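Local atomic coordinates of lysozyme C (Equus asinus, PDB entry 5XUW), a protein that hydrolyses the beta-1,4 linkages between N-acetylmuramic acid and N-acetylglucosamine in bacterial peptidoglycan, lysing bacteria, and carries one bound calcium ion. Residues Gln15-Asp18 with Gly19-Gly22; Asp86-Asp89 with Asp90-Ser93; Lys109-Val112 with Lys113-Asp117; Glu122-Ala125 with Ser126-Leu129. One frame throughout, in Å; residues are numbered along the deposited sequence.

Contact 1 (Gln15-Asp18 with Gly19-Gly22); sequences QEMD and GFGG
The F20 ring meets M17 and E16 obliquely, and neither is squarely over its face or at its edge. M17 SD lies 5.1 Å from the centroid of the F20 ring, 35° off the ring normal, in a Met-aromatic contact. The other oblique neighbour is E16 O, which is 4.1 Å from F20 CD1. With F20 CG anti to the backbone N (chi1 -168°), the ring extends beyond the turn while CB lies against the M17 carbonyl. F20 CB sits 3.4 Å from M17 O and 4.3 Å from M17 SD.

The backbone here is a type II beta turn from M17 to F20. F20 N donates to M17 O at 2.9 Å, with an N-H...O angle of 163°. G19 has positive phi, as suits the third position of this turn. A second bond, from G22 N to G19 O, is 2.8 Å long and bends the chain again at once.

Just before the turn, helix 5-14 ends in a Schellman motif with E16, also at positive phi, as its C-prime residue. M17 N reaches back to L12 O. The loop then leads to helix 25-36, where D18 OD1 accepts from L25 N. The side chains of M17 and F20 both rest on K96 of helix 89-100, whose NZ is hydrogen-bonded to Q15 O.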
loop_
_atom_site.group_PDB
_atom_site.type_symbol
_atom_site.label_atom_id
_atom_site.label_comp_id
_atom_site.label_asym_id
_atom_site.label_seq_id
_atom_site.Cartn_x
_atom_site.Cartn_y
_atom_site.Cartn_z
ATOM N N GLN A 15 -8.638 -3.881 -10.069
ATOM C CA GLN A 15 -7.244 -4.247 -10.365
ATOM C C GLN A 15 -6.851 -5.624 -9.793
ATOM O O GLN A 15 -5.679 -5.863 -9.524
ATOM C CB GLN A 15 -6.292 -3.167 -9.830
ATOM C CG GLN A 15 -6.532 -1.769 -10.381
ATOM C CD GLN A 15 -6.211 -1.651 -11.855
ATOM O OE1 GLN A 15 -5.128 -2.026 -12.307
ATOM N NE2 GLN A 15 -7.149 -1.123 -12.613
ATOM N N GLU A 16 -7.830 -6.508 -9.588
ATOM C CA GLU A 16 -7.604 -7.915 -9.232
ATOM C C GLU A 16 -6.883 -8.137 -7.897
ATOM O O GLU A 16 -6.155 -9.120 -7.736
ATOM C CB GLU A 16 -6.904 -8.655 -10.386
ATOM C CG GLU A 16 -7.744 -8.684 -11.654
ATOM C CD GLU A 16 -7.133 -9.503 -12.776
ATOM O OE1 GLU A 16 -7.864 -9.773 -13.749
ATOM O OE2 GLU A 16 -5.938 -9.875 -12.697
ATOM N N MET A 17 -7.106 -7.248 -6.928
ATOM C CA MET A 17 -6.427 -7.365 -5.631
ATOM C C MET A 17 -7.094 -8.308 -4.647
ATOM O O MET A 17 -6.446 -8.721 -3.676
ATOM C CB MET A 17 -6.248 -6.002 -4.969
ATOM C CG MET A 17 -5.267 -5.106 -5.703
ATOM S SD MET A 17 -3.598 -5.770 -5.612
ATOM C CE MET A 17 -2.964 -4.943 -4.162
ATOM N N ASP A 18 -8.363 -8.646 -4.859
ATOM C CA ASP A 18 -9.045 -9.543 -3.923
ATOM C C ASP A 18 -8.411 -10.931 -3.951
ATOM O O ASP A 18 -8.431 -11.610 -4.980
ATOM C CB ASP A 18 -10.540 -9.653 -4.212
ATOM C CG ASP A 18 -11.272 -10.446 -3.145
ATOM O OD1 ASP A 18 -10.874 -10.383 -1.958
ATOM O OD2 ASP A 18 -12.246 -11.138 -3.486
ATOM N N GLY A 19 -7.829 -11.332 -2.825
ATOM C CA GLY A 19 -7.122 -12.604 -2.734
ATOM C C GLY A 19 -5.716 -12.575 -3.302
ATOM O O GLY A 19 -5.032 -13.602 -3.299
ATOM N N PHE A 20 -5.248 -11.413 -3.766
ATOM C CA PHE A 20 -3.908 -11.338 -4.307
ATOM C C PHE A 20 -2.889 -11.571 -3.201
ATOM O O PHE A 20 -2.943 -10.935 -2.146
ATOM C CB PHE A 20 -3.611 -10.009 -5.003
ATOM C CG PHE A 20 -2.341 -10.055 -5.793
ATOM C CD1 PHE A 20 -2.356 -10.408 -7.140
ATOM C CD2 PHE A 20 -1.117 -9.840 -5.173
ATOM C CE1 PHE A 20 -1.173 -10.487 -7.861
ATOM C CE2 PHE A 20 0.066 -9.918 -5.886
ATOM C CZ PHE A 20 0.040 -10.257 -7.228
ATOM N N GLY A 21 -1.971 -12.504 -3.448
ATOM C CA GLY A 21 -1.028 -12.952 -2.423
ATOM C C GLY A 21 -1.682 -13.711 -1.277
ATOM O O GLY A 21 -1.048 -13.921 -0.249
ATOM N N GLY A 22 -2.931 -14.137 -1.460
ATOM C CA GLY A 22 -3.724 -14.783 -0.415
ATOM C C GLY A 22 -4.519 -13.856 0.498
ATOM O O GLY A 22 -5.252 -14.339 1.366
#

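Contact 2 (Asp86-Asp89 with Asp90-Ser93); sequences DNID and DDIS. With CA (calcium ion), chain C.
The calcium ion is gripped by N87 O at 2.4 Å, by D90 OD1 and D91 OD1, and by two waters. The D91 OD1 bond is 2.5 Å. K82 O and D85 OD1 complete seven ligands. D90 and D91 each bind through one oxygen. D90 OD2 is turned from the metal and takes a weak bond from the calcium-bound water 1. D90 CG stands between its backbone N and carbonyl carbon (chi1 51°), whereas D91 CG is anti to its carbonyl carbon (chi1 -56°). These different torsions bring both carboxylates to one ion. D90 OD1 and D91 OD1 lie 2.9 Å apart, a closeness that the shared cation probably makes tolerable.

This is the calcium-binding loop of calcium-binding C-type lysozymes and alpha-lactalbumin, running into the first turn of helix 89-100. I88 is at the N-cap position. Its carbonyl O accepts from I92 N at 2.7 Å. The next bond of the helix is S93 N to D89 O. S93 OG turns back to donate to D90 O at 2.7 Å.

The two isoleucines pack together away from the ion. I88 CD1 meets I92 CD1 at 3.7 Å, the two side chains crossing at a slant. Both isoleucines pack on L12 of helix 5-14, and I88 also touches L8. Separately, D89 OD1 forms a salt bridge with K11 of that same helix.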
loop_
_atom_site.group_PDB
_atom_site.type_symbol
_atom_site.label_atom_id
_atom_site.label_comp_id
_atom_site.label_asym_id
_atom_site.label_seq_id
_atom_site.Cartn_x
_atom_site.Cartn_y
_atom_site.Cartn_z
ATOM N N ASP A 86 -2.392 11.063 -8.408
ATOM C CA ASP A 86 -3.749 10.612 -8.080
ATOM C C ASP A 86 -3.999 9.168 -8.495
ATOM O O ASP A 86 -4.814 8.493 -7.863
ATOM C CB ASP A 86 -4.810 11.505 -8.732
ATOM C CG ASP A 86 -4.945 12.857 -8.062
ATOM O OD1 ASP A 86 -4.181 13.161 -7.124
ATOM O OD2 ASP A 86 -5.851 13.615 -8.463
ATOM N N ASN A 87 -3.342 8.714 -9.565
ATOM C CA ASN A 87 -3.618 7.394 -10.112
ATOM C C ASN A 87 -2.747 6.364 -9.413
ATOM O O ASN A 87 -1.555 6.577 -9.286
ATOM C CB ASN A 87 -3.380 7.368 -11.612
ATOM C CG ASN A 87 -3.954 6.123 -12.249
ATOM O OD1 ASN A 87 -5.153 6.050 -12.540
ATOM N ND2 ASN A 87 -3.119 5.133 -12.446
ATOM N N ILE A 88 -3.336 5.254 -8.973
ATOM C CA ILE A 88 -2.609 4.283 -8.135
ATOM C C ILE A 88 -2.315 2.955 -8.833
ATOM O O ILE A 88 -1.906 1.999 -8.187
ATOM C CB ILE A 88 -3.326 4.022 -6.784
ATOM C CG1 ILE A 88 -4.705 3.378 -6.972
ATOM C CG2 ILE A 88 -3.439 5.312 -5.993
ATOM C CD1 ILE A 88 -5.257 2.752 -5.706
ATOM N N ASP A 89 -2.514 2.883 -10.142
ATOM C CA ASP A 89 -2.214 1.657 -10.875
ATOM C C ASP A 89 -0.772 1.201 -10.695
ATOM O O ASP A 89 -0.533 0.010 -10.471
ATOM C CB ASP A 89 -2.540 1.795 -12.364
ATOM C CG ASP A 89 -4.038 1.858 -12.635
ATOM O OD1 ASP A 89 -4.839 1.660 -11.699
ATOM O OD2 ASP A 89 -4.419 2.128 -13.796
ATOM N N ASP A 90 0.176 2.137 -10.782
ATOM C CA ASP A 90 1.587 1.782 -10.601
ATOM C C ASP A 90 1.905 1.488 -9.131
ATOM O O ASP A 90 2.719 0.592 -8.831
ATOM C CB ASP A 90 2.560 2.789 -11.241
ATOM C CG ASP A 90 2.304 4.230 -10.845
ATOM O OD1 ASP A 90 1.552 4.483 -9.879
ATOM O OD2 ASP A 90 2.858 5.132 -11.527
ATOM N N ASP A 91 1.233 2.184 -8.218
ATOM C CA ASP A 91 1.311 1.841 -6.773
ATOM C C ASP A 91 0.843 0.410 -6.527
ATOM O O ASP A 91 1.475 -0.353 -5.768
ATOM C CB ASP A 91 0.462 2.773 -5.900
ATOM C CG ASP A 91 0.811 4.235 -6.068
ATOM O OD1 ASP A 91 0.618 4.757 -7.179
ATOM O OD2 ASP A 91 1.234 4.871 -5.079
ATOM N N ILE A 92 -0.261 0.043 -7.175
ATOM C CA ILE A 92 -0.831 -1.306 -7.034
ATOM C C ILE A 92 0.115 -2.363 -7.605
ATOM O O ILE A 92 0.357 -3.398 -6.982
ATOM C CB ILE A 92 -2.211 -1.406 -7.718
ATOM C CG1 ILE A 92 -3.260 -0.635 -6.905
ATOM C CG2 ILE A 92 -2.642 -2.859 -7.909
ATOM C CD1 ILE A 92 -4.528 -0.331 -7.667
ATOM N N SER A 93 0.620 -2.122 -8.803
ATOM C CA SER A 93 1.573 -3.060 -9.395
ATOM C C SER A 93 2.788 -3.265 -8.495
ATOM O O SER A 93 3.258 -4.391 -8.360
ATOM C CB SER A 93 1.998 -2.618 -10.787
ATOM O OG SER A 93 2.482 -1.304 -10.752
HETATM CA CA CA C . 0.788 6.562 -8.845
HETATM O O HOH W 1 0.782 6.911 -11.181
HETATM O O HOH W 2 0.030 7.483 -6.751
#

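Contact 3 (Lys109-Val112 with Lys113-Asp117); sequences KAWV and KHCKD
W111 packs against both C115 and K116 at the C-terminal end of helix 109-114, in the alpha domain of the lysozyme fold. K116 lies across one face of the indole. Its CB stands 3.8 Å from the centroid of the six-membered ring, 16° off the normal, a CH-pi contact. CG and CD continue over the outer rim, with CG 3.5 Å from W111 CH2. C115 approaches the pyrrole part obliquely: its CB is 3.3 Å from W111 CD1. C115 SG makes a Cys sulfur-aromatic contact with the five-membered ring and is bonded to C30 SG in a disulfide.

The indole is placed by a chi1 of 178°, with CG anti to the backbone N. This swings the ring along the helix toward the residues that follow. N27 OD1 accepts from W111 NE1, and M31 of helix 25-36 also packs on the ring. The backbone holds the other partners in place. W111 O accepts from both C115 N and K116 N, which come from opposite faces of its carbonyl plane. Both bonds fall where the chain leaves helix 109-114.

One turn earlier, K113 N donates to K109 O, and A110 N donates to OE2 of E35, the predicted catalytic acid. The H114 ring stacks with Y34. A110 O also has two donors, here both from H114. H114 N reaches it at 3.0 Å. H114 ND1 bends back to it at 3.3 Å, with the oxygen tilted 19° out of the imidazole plane.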
loop_
_atom_site.group_PDB
_atom_site.type_symbol
_atom_site.label_atom_id
_atom_site.label_comp_id
_atom_site.label_asym_id
_atom_site.label_seq_id
_atom_site.Cartn_x
_atom_site.Cartn_y
_atom_site.Cartn_z
ATOM N N LYS A 109 4.185 -2.191 8.302
ATOM C CA LYS A 109 4.126 -2.185 9.769
ATOM C C LYS A 109 2.776 -1.713 10.320
ATOM O O LYS A 109 2.324 -2.205 11.353
ATOM C CB LYS A 109 5.260 -1.343 10.344
ATOM C CG LYS A 109 6.646 -1.891 10.014
ATOM C CD LYS A 109 7.672 -1.449 11.047
ATOM C CE LYS A 109 9.098 -1.637 10.554
ATOM N NZ LYS A 109 10.085 -1.119 11.544
ATOM N N ALA A 110 2.127 -0.770 9.638
ATOM C CA ALA A 110 0.812 -0.295 10.097
ATOM C C ALA A 110 -0.268 -1.376 9.908
ATOM O O ALA A 110 -1.176 -1.486 10.735
ATOM C CB ALA A 110 0.428 1.008 9.412
ATOM N N TRP A 111 -0.152 -2.179 8.851
ATOM C CA TRP A 111 -1.021 -3.342 8.679
ATOM C C TRP A 111 -0.808 -4.336 9.823
ATOM O O TRP A 111 -1.773 -4.837 10.421
ATOM C CB TRP A 111 -0.800 -4.008 7.316
ATOM C CG TRP A 111 -1.645 -5.235 7.135
ATOM C CD1 TRP A 111 -2.949 -5.294 6.724
ATOM C CD2 TRP A 111 -1.248 -6.569 7.403
ATOM N NE1 TRP A 111 -3.393 -6.602 6.729
ATOM C CE2 TRP A 111 -2.361 -7.406 7.132
ATOM C CE3 TRP A 111 -0.051 -7.153 7.837
ATOM C CZ2 TRP A 111 -2.305 -8.791 7.284
ATOM C CZ3 TRP A 111 -0.006 -8.526 7.992
ATOM C CH2 TRP A 111 -1.121 -9.329 7.701
ATOM N N VAL A 112 0.450 -4.609 10.150
ATOM C CA VAL A 112 0.748 -5.510 11.272
ATOM C C VAL A 112 0.096 -5.003 12.567
ATOM O O VAL A 112 -0.526 -5.777 13.293
ATOM C CB VAL A 112 2.264 -5.675 11.497
ATOM C CG1 VAL A 112 2.546 -6.451 12.780
ATOM C CG2 VAL A 112 2.905 -6.363 10.295
ATOM N N LYS A 113 0.254 -3.714 12.843
ATOM C CA LYS A 113 -0.191 -3.133 14.112
ATOM C C LYS A 113 -1.710 -3.072 14.247
ATOM O O LYS A 113 -2.233 -3.311 15.329
ATOM C CB LYS A 113 0.405 -1.737 14.294
ATOM C CG LYS A 113 0.028 -1.047 15.601
ATOM C CD LYS A 113 0.824 0.228 15.814
ATOM C CE LYS A 113 0.584 0.797 17.205
ATOM N NZ LYS A 113 1.189 2.148 17.371
ATOM N N HIS A 114 -2.403 -2.750 13.160
ATOM C CA HIS A 114 -3.836 -2.433 13.198
ATOM C C HIS A 114 -4.782 -3.433 12.536
ATOM O O HIS A 114 -5.950 -3.476 12.907
ATOM C CB HIS A 114 -4.056 -1.046 12.585
ATOM C CG HIS A 114 -3.393 0.054 13.353
ATOM N ND1 HIS A 114 -2.248 0.685 12.915
ATOM C CD2 HIS A 114 -3.699 0.617 14.545
ATOM C CE1 HIS A 114 -1.882 1.597 13.798
ATOM N NE2 HIS A 114 -2.753 1.586 14.791
ATOM N N CYS A 115 -4.304 -4.197 11.552
ATOM C CA CYS A 115 -5.167 -5.050 10.724
ATOM C C CYS A 115 -4.913 -6.542 10.883
ATOM O O CYS A 115 -5.857 -7.332 10.847
ATOM C CB CYS A 115 -4.971 -4.713 9.248
ATOM S SG CYS A 115 -5.145 -2.960 8.812
ATOM N N LYS A 116 -3.648 -6.935 11.015
ATOM C CA LYS A 116 -3.290 -8.350 11.080
ATOM C C LYS A 116 -3.998 -9.049 12.238
ATOM O O LYS A 116 -4.066 -8.509 13.331
ATOM C CB LYS A 116 -1.775 -8.520 11.226
ATOM C CG LYS A 116 -1.306 -9.963 11.126
ATOM C CD LYS A 116 0.206 -10.058 11.291
ATOM C CE LYS A 116 0.664 -11.503 11.379
ATOM N NZ LYS A 116 1.516 -11.703 12.583
ATOM N N ASP A 117 -4.547 -10.230 11.964
ATOM C CA ASP A 117 -5.268 -11.050 12.955
ATOM C C ASP A 117 -6.548 -10.420 13.514
ATOM O O ASP A 117 -7.066 -10.870 14.544
ATOM C CB ASP A 117 -4.337 -11.481 14.101
ATOM C CG ASP A 117 -3.132 -12.250 13.621
ATOM O OD1 ASP A 117 -3.270 -13.097 12.716
ATOM O OD2 ASP A 117 -2.035 -12.015 14.161
HETATM O O HOH W 3 -3.172 -6.122 14.418
#

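Contact 4 (Glu122-Ala125 with Ser126-Leu129); sequences EYLA and SCNL
L124 CG is anti to its carbonyl carbon (chi1 -58°), and C127 SG is likewise anti to its own (chi1 -40°). These torsions bring one branch of the leucine to the sulfur. L124 CD2 lies 4.0 Å from C127 SG, and L124 CB is 4.1 Å from the same sulfur. The meeting takes place round a short 3-10 turn, A125 to C127, close to the C-terminus of the chain. A type I beta turn from E122 to A125 leads into it, closed by A125 N donating to E122 O at 3.0 Å.

The bond across the 3-10 turn runs from C127 N to L124 O, at 2.9 Å. C127 CB also rests on this oxygen, at 3.4 Å.

C127 SG is bonded to C6 SG, so this terminal turn is tied covalently to helix 5-14. C127 O accepts a hydrogen bond from H10 NE2 of the same helix. The L124 side chain fits between two helices, touching K5 and A9 of helix 5-14 and L25 and A26 of helix 25-36. Y123 spans the same pair: its OH is hydrogen-bonded to E33 OE1, and its ring makes a cation-pi contact with K5. The contact lies at the surface, away from the active site and the calcium.

Water 4 links Y123 to S126 across the contact. It donates to Y123 O at 3.0 Å and accepts from S126 N at 2.9 Å.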
loop_
_atom_site.group_PDB
_atom_site.type_symbol
_atom_site.label_atom_id
_atom_site.label_comp_id
_atom_site.label_asym_id
_atom_site.label_seq_id
_atom_site.Cartn_x
_atom_site.Cartn_y
_atom_site.Cartn_z
ATOM N N GLU A 122 -16.827 -7.183 8.653
ATOM C CA GLU A 122 -17.738 -6.048 8.437
ATOM C C GLU A 122 -17.021 -4.783 7.934
ATOM O O GLU A 122 -17.668 -3.755 7.721
ATOM C CB GLU A 122 -18.473 -5.707 9.733
ATOM C CG GLU A 122 -19.195 -6.881 10.382
ATOM C CD GLU A 122 -19.868 -6.516 11.700
ATOM O OE1 GLU A 122 -19.665 -5.388 12.210
ATOM O OE2 GLU A 122 -20.602 -7.373 12.240
ATOM N N TYR A 123 -15.707 -4.859 7.729
ATOM C CA TYR A 123 -14.889 -3.681 7.407
ATOM C C TYR A 123 -15.317 -3.028 6.085
ATOM O O TYR A 123 -15.344 -1.799 5.978
ATOM C CB TYR A 123 -13.395 -4.066 7.406
ATOM C CG TYR A 123 -12.428 -2.932 7.072
ATOM C CD1 TYR A 123 -12.211 -1.876 7.962
ATOM C CD2 TYR A 123 -11.721 -2.932 5.872
ATOM C CE1 TYR A 123 -11.330 -0.838 7.652
ATOM C CE2 TYR A 123 -10.836 -1.910 5.555
ATOM C CZ TYR A 123 -10.640 -0.861 6.437
ATOM O OH TYR A 123 -9.761 0.155 6.101
ATOM N N LEU A 124 -15.674 -3.842 5.095
ATOM C CA LEU A 124 -16.174 -3.340 3.811
ATOM C C LEU A 124 -17.686 -3.529 3.657
ATOM O O LEU A 124 -18.197 -3.542 2.533
ATOM C CB LEU A 124 -15.430 -4.005 2.651
ATOM C CG LEU A 124 -13.908 -3.823 2.634
ATOM C CD1 LEU A 124 -13.326 -4.508 1.403
ATOM C CD2 LEU A 124 -13.516 -2.350 2.701
ATOM N N ALA A 125 -18.409 -3.601 4.772
ATOM C CA ALA A 125 -19.849 -3.877 4.738
ATOM C C ALA A 125 -20.613 -2.784 3.989
ATOM O O ALA A 125 -21.539 -3.078 3.252
ATOM C CB ALA A 125 -20.402 -4.064 6.146
ATOM N N SER A 126 -20.190 -1.534 4.140
ATOM C CA SER A 126 -20.822 -0.426 3.423
ATOM C C SER A 126 -20.535 -0.409 1.913
ATOM O O SER A 126 -21.222 0.289 1.170
ATOM C CB SER A 126 -20.435 0.903 4.072
ATOM O OG SER A 126 -19.028 1.103 4.063
ATOM N N CYS A 127 -19.537 -1.169 1.452
ATOM C CA CYS A 127 -19.164 -1.199 0.037
ATOM C C CYS A 127 -19.870 -2.288 -0.789
ATOM O O CYS A 127 -19.657 -2.358 -1.985
ATOM C CB CYS A 127 -17.645 -1.378 -0.089
ATOM S SG CYS A 127 -16.687 -0.438 1.122
ATOM N N ASN A 128 -20.701 -3.136 -0.188
ATOM C CA ASN A 128 -21.362 -4.186 -0.988
ATOM C C ASN A 128 -22.692 -4.702 -0.433
ATOM O O ASN A 128 -22.947 -4.633 0.771
ATOM C CB ASN A 128 -20.378 -5.338 -1.288
ATOM C CG ASN A 128 -19.376 -5.567 -0.169
ATOM O OD1 ASN A 128 -19.706 -5.445 1.012
ATOM N ND2 ASN A 128 -18.147 -5.906 -0.534
ATOM N N LEU A 129 -23.532 -5.208 -1.336
ATOM C CA LEU A 129 -24.891 -5.638 -1.005
ATOM C C LEU A 129 -24.895 -6.997 -0.296
ATOM O O LEU A 129 -25.156 -8.038 -0.904
ATOM C CB LEU A 129 -25.753 -5.696 -2.273
HETATM O O HOH W 4 -18.068 -0.550 5.782
#

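The four contacts come in series along one chain, all in the C-type lysozyme fold. Contacts 1 and 2 touch, their centres about 14 Å apart: Q15 and M17 pack on I92, so the loop after helix 5-14 leans on the start of helix 89-100. Contact 3, on helix 109-114, lies about 22 Å from contact 2, centre to centre, on the other side of the chain's centre. The calcium site and the helix beside E35 are thus well separated. Contact 4 lies farther out, about 20 Å from contact 3 between centres. The nearest atoms of contacts 3 and 4 are about 6 Å apart, and the two do not touch.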